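Local coordinates for protein NADH dehydrogenase, putative (Plasmodium falciparum, PDB 5JWC) that binds FAD and the inhibitor RYL-552 and, as a type II NADH dehydrogenase of the malaria parasite, probably passes electrons from NADH to ubiquinone, at residues L238-N252 with I464-L478. Residues are numbered along the deposited sequence; the frame is centred on the assembly and turned at random.
Sequences LPTFTQNISDFTKEN and IGNHQVVADLPYYEL. With 4W0 (5-fluoro-3-methyl-2-{4-[4-(trifluoromethoxy)benzyl]phenyl}quinolin-4(1H)-one), chain M.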
loop_
_atom_site.group_PDB
_atom_site.type_symbol
_atom_site.label_atom_id
_atom_site.label_comp_id
_atom_site.label_asym_id
_atom_site.label_seq_id
_atom_site.Cartn_x
_atom_site.Cartn_y
_atom_site.Cartn_z
ATOM N N LEU A 238 -26.923 -13.221 -6.795
ATOM C CA LEU A 238 -27.553 -12.608 -5.624
ATOM C C LEU A 238 -28.821 -13.365 -5.194
ATOM O O LEU A 238 -29.907 -12.779 -5.166
ATOM C CB LEU A 238 -27.899 -11.135 -5.900
ATOM C CG LEU A 238 -26.761 -10.177 -6.247
ATOM C CD1 LEU A 238 -27.288 -8.763 -6.403
ATOM C CD2 LEU A 238 -25.669 -10.246 -5.163
ATOM N N PRO A 239 -28.687 -14.668 -4.867
ATOM C CA PRO A 239 -29.875 -15.487 -4.578
ATOM C C PRO A 239 -30.604 -15.081 -3.287
ATOM O O PRO A 239 -31.793 -15.356 -3.170
ATOM C CB PRO A 239 -29.305 -16.913 -4.465
ATOM C CG PRO A 239 -27.871 -16.721 -4.022
ATOM C CD PRO A 239 -27.434 -15.444 -4.749
ATOM N N THR A 240 -29.929 -14.408 -2.359
ATOM C CA THR A 240 -30.595 -13.959 -1.131
ATOM C C THR A 240 -31.350 -12.634 -1.284
ATOM O O THR A 240 -32.010 -12.181 -0.351
ATOM C CB THR A 240 -29.591 -13.800 0.015
ATOM O OG1 THR A 240 -28.693 -12.728 -0.300
ATOM C CG2 THR A 240 -28.785 -15.094 0.226
ATOM N N PHE A 241 -31.229 -12.010 -2.446
ATOM C CA PHE A 241 -31.980 -10.799 -2.772
ATOM C C PHE A 241 -33.276 -11.261 -3.451
ATOM O O PHE A 241 -33.517 -12.464 -3.576
ATOM C CB PHE A 241 -31.175 -9.870 -3.705
ATOM C CG PHE A 241 -30.001 -9.186 -3.048
ATOM C CD1 PHE A 241 -29.948 -7.803 -2.966
ATOM C CD2 PHE A 241 -28.950 -9.919 -2.520
ATOM C CE1 PHE A 241 -28.861 -7.159 -2.367
ATOM C CE2 PHE A 241 -27.862 -9.289 -1.915
ATOM C CZ PHE A 241 -27.816 -7.911 -1.837
ATOM N N THR A 242 -34.076 -10.328 -3.940
ATOM C CA THR A 242 -35.314 -10.679 -4.646
ATOM C C THR A 242 -35.082 -11.183 -6.068
ATOM O O THR A 242 -34.027 -10.922 -6.676
ATOM C CB THR A 242 -36.255 -9.488 -4.715
ATOM O OG1 THR A 242 -35.688 -8.488 -5.569
ATOM C CG2 THR A 242 -36.490 -8.908 -3.311
ATOM N N GLN A 243 -36.073 -11.895 -6.601
ATOM C CA GLN A 243 -35.952 -12.481 -7.920
ATOM C C GLN A 243 -35.769 -11.403 -8.973
ATOM O O GLN A 243 -34.998 -11.577 -9.912
ATOM C CB GLN A 243 -37.177 -13.360 -8.227
ATOM C CG GLN A 243 -37.099 -14.098 -9.566
ATOM C CD GLN A 243 -35.890 -15.036 -9.658
ATOM O OE1 GLN A 243 -35.660 -15.871 -8.779
ATOM N NE2 GLN A 243 -35.103 -14.882 -10.718
ATOM N N ASN A 244 -36.454 -10.277 -8.818
ATOM C CA ASN A 244 -36.286 -9.169 -9.752
ATOM C C ASN A 244 -34.857 -8.608 -9.711
ATOM O O ASN A 244 -34.302 -8.225 -10.751
ATOM C CB ASN A 244 -37.295 -8.048 -9.462
ATOM C CG ASN A 244 -38.653 -8.312 -10.093
ATOM O OD1 ASN A 244 -38.751 -9.004 -11.101
ATOM N ND2 ASN A 244 -39.700 -7.747 -9.512
ATOM N N ILE A 245 -34.267 -8.542 -8.514
ATOM C CA ILE A 245 -32.882 -8.084 -8.399
ATOM C C ILE A 245 -31.928 -9.085 -9.058
ATOM O O ILE A 245 -31.027 -8.690 -9.805
ATOM C CB ILE A 245 -32.487 -7.817 -6.926
ATOM C CG1 ILE A 245 -33.070 -6.463 -6.501
ATOM C CG2 ILE A 245 -30.939 -7.803 -6.754
ATOM C CD1 ILE A 245 -32.953 -6.150 -5.038
ATOM N N SER A 246 -32.131 -10.375 -8.807
ATOM C CA SER A 246 -31.321 -11.409 -9.462
ATOM C C SER A 246 -31.388 -11.333 -10.991
ATOM O O SER A 246 -30.358 -11.420 -11.670
ATOM C CB SER A 246 -31.755 -12.802 -9.006
ATOM O OG SER A 246 -31.524 -12.963 -7.626
ATOM N N ASP A 247 -32.582 -11.146 -11.541
ATOM C CA ASP A 247 -32.719 -11.075 -13.002
ATOM C C ASP A 247 -32.050 -9.818 -13.548
ATOM O O ASP A 247 -31.407 -9.851 -14.592
ATOM C CB ASP A 247 -34.186 -11.080 -13.448
ATOM C CG ASP A 247 -34.939 -12.314 -13.013
ATOM O OD1 ASP A 247 -34.322 -13.382 -12.839
ATOM O OD2 ASP A 247 -36.178 -12.207 -12.865
ATOM N N PHE A 248 -32.256 -8.694 -12.869
ATOM C CA PHE A 248 -31.646 -7.433 -13.289
ATOM C C PHE A 248 -30.113 -7.508 -13.245
ATOM O O PHE A 248 -29.432 -6.975 -14.131
ATOM C CB PHE A 248 -32.140 -6.276 -12.422
ATOM C CG PHE A 248 -31.478 -4.967 -12.723
ATOM C CD1 PHE A 248 -31.511 -4.435 -14.001
ATOM C CD2 PHE A 248 -30.826 -4.260 -11.725
ATOM C CE1 PHE A 248 -30.897 -3.223 -14.275
ATOM C CE2 PHE A 248 -30.223 -3.055 -11.987
ATOM C CZ PHE A 248 -30.248 -2.533 -13.262
ATOM N N THR A 249 -29.581 -8.191 -12.236
ATOM C CA THR A 249 -28.137 -8.375 -12.111
ATOM C C THR A 249 -27.559 -9.211 -13.261
ATOM O O THR A 249 -26.547 -8.824 -13.861
ATOM C CB THR A 249 -27.763 -9.025 -10.752
ATOM O OG1 THR A 249 -28.251 -8.201 -9.683
ATOM C CG2 THR A 249 -26.266 -9.162 -10.620
ATOM N N LYS A 250 -28.200 -10.343 -13.571
ATOM C CA LYS A 250 -27.761 -11.204 -14.675
ATOM C C LYS A 250 -27.821 -10.449 -16.001
ATOM O O LYS A 250 -26.947 -10.578 -16.860
ATOM C CB LYS A 250 -28.644 -12.460 -14.778
ATOM C CG LYS A 250 -28.392 -13.276 -16.056
ATOM C CD LYS A 250 -28.964 -14.693 -15.963
ATOM C CE LYS A 250 -28.516 -15.439 -14.723
ATOM N NZ LYS A 250 -29.136 -16.801 -14.672
ATOM N N GLU A 251 -28.879 -9.665 -16.161
ATOM C CA GLU A 251 -29.059 -8.859 -17.351
ATOM C C GLU A 251 -28.003 -7.760 -17.463
ATOM O O GLU A 251 -27.486 -7.492 -18.552
ATOM C CB GLU A 251 -30.466 -8.281 -17.343
ATOM C CG GLU A 251 -30.751 -7.195 -18.337
ATOM C CD GLU A 251 -32.164 -6.665 -18.147
ATOM O OE1 GLU A 251 -32.350 -5.424 -18.082
ATOM O OE2 GLU A 251 -33.084 -7.515 -18.029
ATOM N N ASN A 252 -27.681 -7.120 -16.342
ATOM C CA ASN A 252 -26.649 -6.097 -16.362
ATOM C C ASN A 252 -25.300 -6.743 -16.740
ATOM O O ASN A 252 -24.544 -6.193 -17.538
ATOM C CB ASN A 252 -26.567 -5.379 -15.012
ATOM C CG ASN A 252 -25.925 -4.010 -15.118
ATOM O OD1 ASN A 252 -26.217 -3.253 -16.045
ATOM N ND2 ASN A 252 -25.025 -3.690 -14.180
ATOM N N ILE A 464 -23.448 -3.554 -8.862
ATOM C CA ILE A 464 -23.455 -4.601 -9.894
ATOM C C ILE A 464 -22.918 -4.141 -11.257
ATOM O O ILE A 464 -23.110 -4.818 -12.281
ATOM C CB ILE A 464 -24.883 -5.215 -10.084
ATOM C CG1 ILE A 464 -25.859 -4.203 -10.692
ATOM C CG2 ILE A 464 -25.429 -5.779 -8.748
ATOM C CD1 ILE A 464 -27.166 -4.840 -11.152
ATOM N N GLY A 465 -22.224 -3.007 -11.265
ATOM C CA GLY A 465 -21.498 -2.580 -12.447
ATOM C C GLY A 465 -22.187 -1.476 -13.229
ATOM O O GLY A 465 -23.421 -1.358 -13.228
ATOM N N ASN A 466 -21.372 -0.667 -13.895
ATOM C CA ASN A 466 -21.853 0.392 -14.775
ATOM C C ASN A 466 -22.854 1.315 -14.094
ATOM O O ASN A 466 -23.931 1.577 -14.636
ATOM C CB ASN A 466 -22.478 -0.209 -16.041
ATOM C CG ASN A 466 -22.699 0.837 -17.135
ATOM O OD1 ASN A 466 -21.905 1.765 -17.283
ATOM N ND2 ASN A 466 -23.790 0.702 -17.879
ATOM N N HIS A 467 -22.483 1.769 -12.895
ATOM C CA HIS A 467 -23.237 2.738 -12.093
ATOM C C HIS A 467 -24.463 2.144 -11.418
ATOM O O HIS A 467 -25.150 2.839 -10.675
ATOM C CB HIS A 467 -23.668 3.945 -12.939
ATOM C CG HIS A 467 -22.527 4.656 -13.593
ATOM N ND1 HIS A 467 -21.890 4.172 -14.717
ATOM C CD2 HIS A 467 -21.905 5.813 -13.277
ATOM C CE1 HIS A 467 -20.926 5.001 -15.064
ATOM N NE2 HIS A 467 -20.908 6.004 -14.205
ATOM N N GLN A 468 -24.742 0.871 -11.665
ATOM C CA GLN A 468 -25.962 0.263 -11.135
ATOM C C GLN A 468 -25.789 -0.338 -9.728
ATOM O O GLN A 468 -24.934 -1.206 -9.485
ATOM C CB GLN A 468 -26.471 -0.814 -12.097
ATOM C CG GLN A 468 -26.543 -0.377 -13.548
ATOM C CD GLN A 468 -27.424 0.851 -13.745
ATOM O OE1 GLN A 468 -28.585 0.868 -13.341
ATOM N NE2 GLN A 468 -26.866 1.889 -14.363
ATOM N N VAL A 469 -26.608 0.153 -8.810
ATOM C CA VAL A 469 -26.688 -0.373 -7.464
ATOM C C VAL A 469 -28.074 -0.983 -7.236
ATOM O O VAL A 469 -29.085 -0.408 -7.644
ATOM C CB VAL A 469 -26.427 0.722 -6.414
ATOM C CG1 VAL A 469 -26.866 0.256 -5.017
ATOM C CG2 VAL A 469 -24.927 1.130 -6.410
ATOM N N VAL A 470 -28.112 -2.158 -6.618
ATOM C CA VAL A 470 -29.376 -2.750 -6.197
ATOM C C VAL A 470 -29.445 -2.787 -4.675
ATOM O O VAL A 470 -28.413 -2.832 -3.992
ATOM C CB VAL A 470 -29.571 -4.161 -6.754
ATOM C CG1 VAL A 470 -29.595 -4.121 -8.278
ATOM C CG2 VAL A 470 -28.458 -5.093 -6.247
ATOM N N ALA A 471 -30.660 -2.741 -4.144
ATOM C CA ALA A 471 -30.832 -2.809 -2.700
ATOM C C ALA A 471 -32.129 -3.528 -2.366
ATOM O O ALA A 471 -33.172 -3.271 -2.972
ATOM C CB ALA A 471 -30.821 -1.430 -2.092
ATOM N N ASP A 472 -32.033 -4.443 -1.411
ATOM C CA ASP A 472 -33.160 -5.215 -0.911
ATOM C C ASP A 472 -33.355 -4.780 0.533
ATOM O O ASP A 472 -32.609 -5.205 1.408
ATOM C CB ASP A 472 -32.861 -6.714 -1.034
ATOM C CG ASP A 472 -33.959 -7.600 -0.465
ATOM O OD1 ASP A 472 -33.708 -8.822 -0.325
ATOM O OD2 ASP A 472 -35.052 -7.095 -0.140
ATOM N N LEU A 473 -34.314 -3.884 0.768
ATOM C CA LEU A 473 -34.512 -3.275 2.080
ATOM C C LEU A 473 -35.880 -3.637 2.653
ATOM O O LEU A 473 -36.735 -4.145 1.929
ATOM C CB LEU A 473 -34.372 -1.758 1.977
ATOM C CG LEU A 473 -33.054 -1.291 1.357
ATOM C CD1 LEU A 473 -33.141 0.174 1.025
ATOM C CD2 LEU A 473 -31.881 -1.545 2.311
ATOM N N PRO A 474 -36.083 -3.402 3.965
ATOM C CA PRO A 474 -37.466 -3.485 4.435
ATOM C C PRO A 474 -38.291 -2.439 3.688
ATOM O O PRO A 474 -37.908 -1.264 3.690
ATOM C CB PRO A 474 -37.365 -3.145 5.933
ATOM C CG PRO A 474 -35.934 -3.430 6.298
ATOM C CD PRO A 474 -35.147 -3.076 5.056
ATOM N N TYR A 475 -39.352 -2.881 3.030
ATOM C CA TYR A 475 -40.336 -2.002 2.376
ATOM C C TYR A 475 -39.914 -1.386 1.038
ATOM O O TYR A 475 -40.745 -0.738 0.402
ATOM C CB TYR A 475 -40.769 -0.877 3.322
ATOM C CG TYR A 475 -41.204 -1.391 4.672
ATOM C CD1 TYR A 475 -42.344 -2.168 4.799
ATOM C CD2 TYR A 475 -40.458 -1.117 5.820
ATOM C CE1 TYR A 475 -42.750 -2.654 6.040
ATOM C CE2 TYR A 475 -40.851 -1.600 7.072
ATOM C CZ TYR A 475 -41.997 -2.367 7.169
ATOM O OH TYR A 475 -42.400 -2.858 8.389
ATOM N N TYR A 476 -38.659 -1.560 0.606
ATOM C CA TYR A 476 -38.210 -0.991 -0.691
ATOM C C TYR A 476 -37.326 -1.984 -1.429
ATOM O O TYR A 476 -36.597 -2.744 -0.789
ATOM C CB TYR A 476 -37.386 0.310 -0.513
ATOM C CG TYR A 476 -37.969 1.332 0.400
ATOM C CD1 TYR A 476 -37.532 1.442 1.711
ATOM C CD2 TYR A 476 -38.959 2.211 -0.050
ATOM C CE1 TYR A 476 -38.088 2.387 2.571
ATOM C CE2 TYR A 476 -39.506 3.168 0.786
ATOM C CZ TYR A 476 -39.079 3.243 2.096
ATOM O OH TYR A 476 -39.639 4.191 2.923
ATOM N N GLU A 477 -37.379 -1.969 -2.763
ATOM C CA GLU A 477 -36.304 -2.545 -3.577
ATOM C C GLU A 477 -35.765 -1.476 -4.517
ATOM O O GLU A 477 -36.532 -0.708 -5.115
ATOM C CB GLU A 477 -36.742 -3.740 -4.426
ATOM C CG GLU A 477 -37.425 -4.880 -3.692
ATOM C CD GLU A 477 -37.889 -5.952 -4.663
ATOM O OE1 GLU A 477 -37.167 -6.184 -5.676
ATOM O OE2 GLU A 477 -38.965 -6.550 -4.418
ATOM N N LEU A 478 -34.444 -1.432 -4.633
ATOM C CA LEU A 478 -33.773 -0.550 -5.574
ATOM C C LEU A 478 -33.172 -1.391 -6.697
ATOM O O LEU A 478 -32.527 -2.426 -6.454
ATOM C CB LEU A 478 -32.715 0.280 -4.848
ATOM C CG LEU A 478 -31.809 1.194 -5.658
ATOM C CD1 LEU A 478 -32.617 2.259 -6.395
ATOM C CD2 LEU A 478 -30.802 1.851 -4.727
HETATM C C1 4W0 M . -19.065 1.302 -5.999
HETATM C C2 4W0 M . -18.529 1.372 -7.296
HETATM C C3 4W0 M . -18.856 2.449 -8.138
HETATM C C4 4W0 M . -19.724 3.467 -7.703
HETATM C C5 4W0 M . -20.257 3.400 -6.409
HETATM C C6 4W0 M . -19.934 2.333 -5.559
HETATM O O1 4W0 M . -18.641 1.331 -20.339
HETATM C C7 4W0 M . -20.063 4.615 -8.615
HETATM C C8 4W0 M . -19.510 4.664 -9.958
HETATM C C9 4W0 M . -18.599 3.585 -10.402
HETATM C C10 4W0 M . -17.980 3.494 -11.779
HETATM C C11 4W0 M . -18.792 3.363 -12.907
HETATM C C12 4W0 M . -18.241 3.232 -14.177
HETATM C C13 4W0 M . -16.868 3.202 -14.279
HETATM C C14 4W0 M . -16.065 3.297 -13.176
HETATM C C15 4W0 M . -16.609 3.429 -11.917
HETATM O O2 4W0 M . -20.802 5.501 -8.242
HETATM N N 4W0 M . -18.287 2.500 -9.510
HETATM C C16 4W0 M . -16.114 3.069 -15.568
HETATM C C17 4W0 M . -16.816 2.579 -16.805
HETATM C C18 4W0 M . -17.502 1.373 -16.811
HETATM C C19 4W0 M . -18.120 0.958 -17.989
HETATM C C20 4W0 M . -18.013 1.739 -19.145
HETATM C C21 4W0 M . -17.312 2.940 -19.133
HETATM C C22 4W0 M . -16.707 3.353 -17.961
HETATM C C23 4W0 M . -19.864 5.826 -10.857
HETATM F F1 4W0 M . -21.075 4.365 -5.988
HETATM C C24 4W0 M . -19.990 1.705 -20.483
HETATM F F2 4W0 M . -20.700 1.076 -19.542
HETATM F F3 4W0 M . -20.433 1.327 -21.693
HETATM F F4 4W0 M . -20.090 3.035 -20.339
#
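Phe248 lays the edge of its ring against CG1 of Val470, CD2 standing 3.7 Å from that methyl, while CD1 of Ile464 comes in obliquely, 3.6 Å from CE2. A chi1 of 175° sets CG opposite the backbone N and brings the ring edge down beside Val470. The other methyl of Val470, CG2, meets CG2 of Ile245 and the tip of Leu238, whose CD1 also covers the centre of one face of the Phe241 ring. Helix 243-252 thus lies on one face of the antiparallel three-stranded sheet of the C-terminal domain, nearly antiparallel to strand 468-473 (167°), joining the pyridine nucleotide-disulphide oxidoreductase fold to that sheet; helix 484-495 packs against side chains of the other face, Val469 and Leu478 among them. Polar contacts flank this apolar layer. Thr242, the N-cap residue, accepts from Ile245 N and gives its OG1 proton to Glu477 OE1 at 2.7 Å, reaching the oxygen from above the carboxylate plane. The side-chain amide nitrogen ND2 of Asn252 donates to both Ile464 O (2.9 Å) and Gly465 O (3.0 Å); Gly465 O also takes Gln468 N, from the opposite face of its carbonyl plane, within the type I' turn from Gly465 to Gln468. That turn carries His467, one ring face of which lies against C11 of the bound quinolone inhibitor.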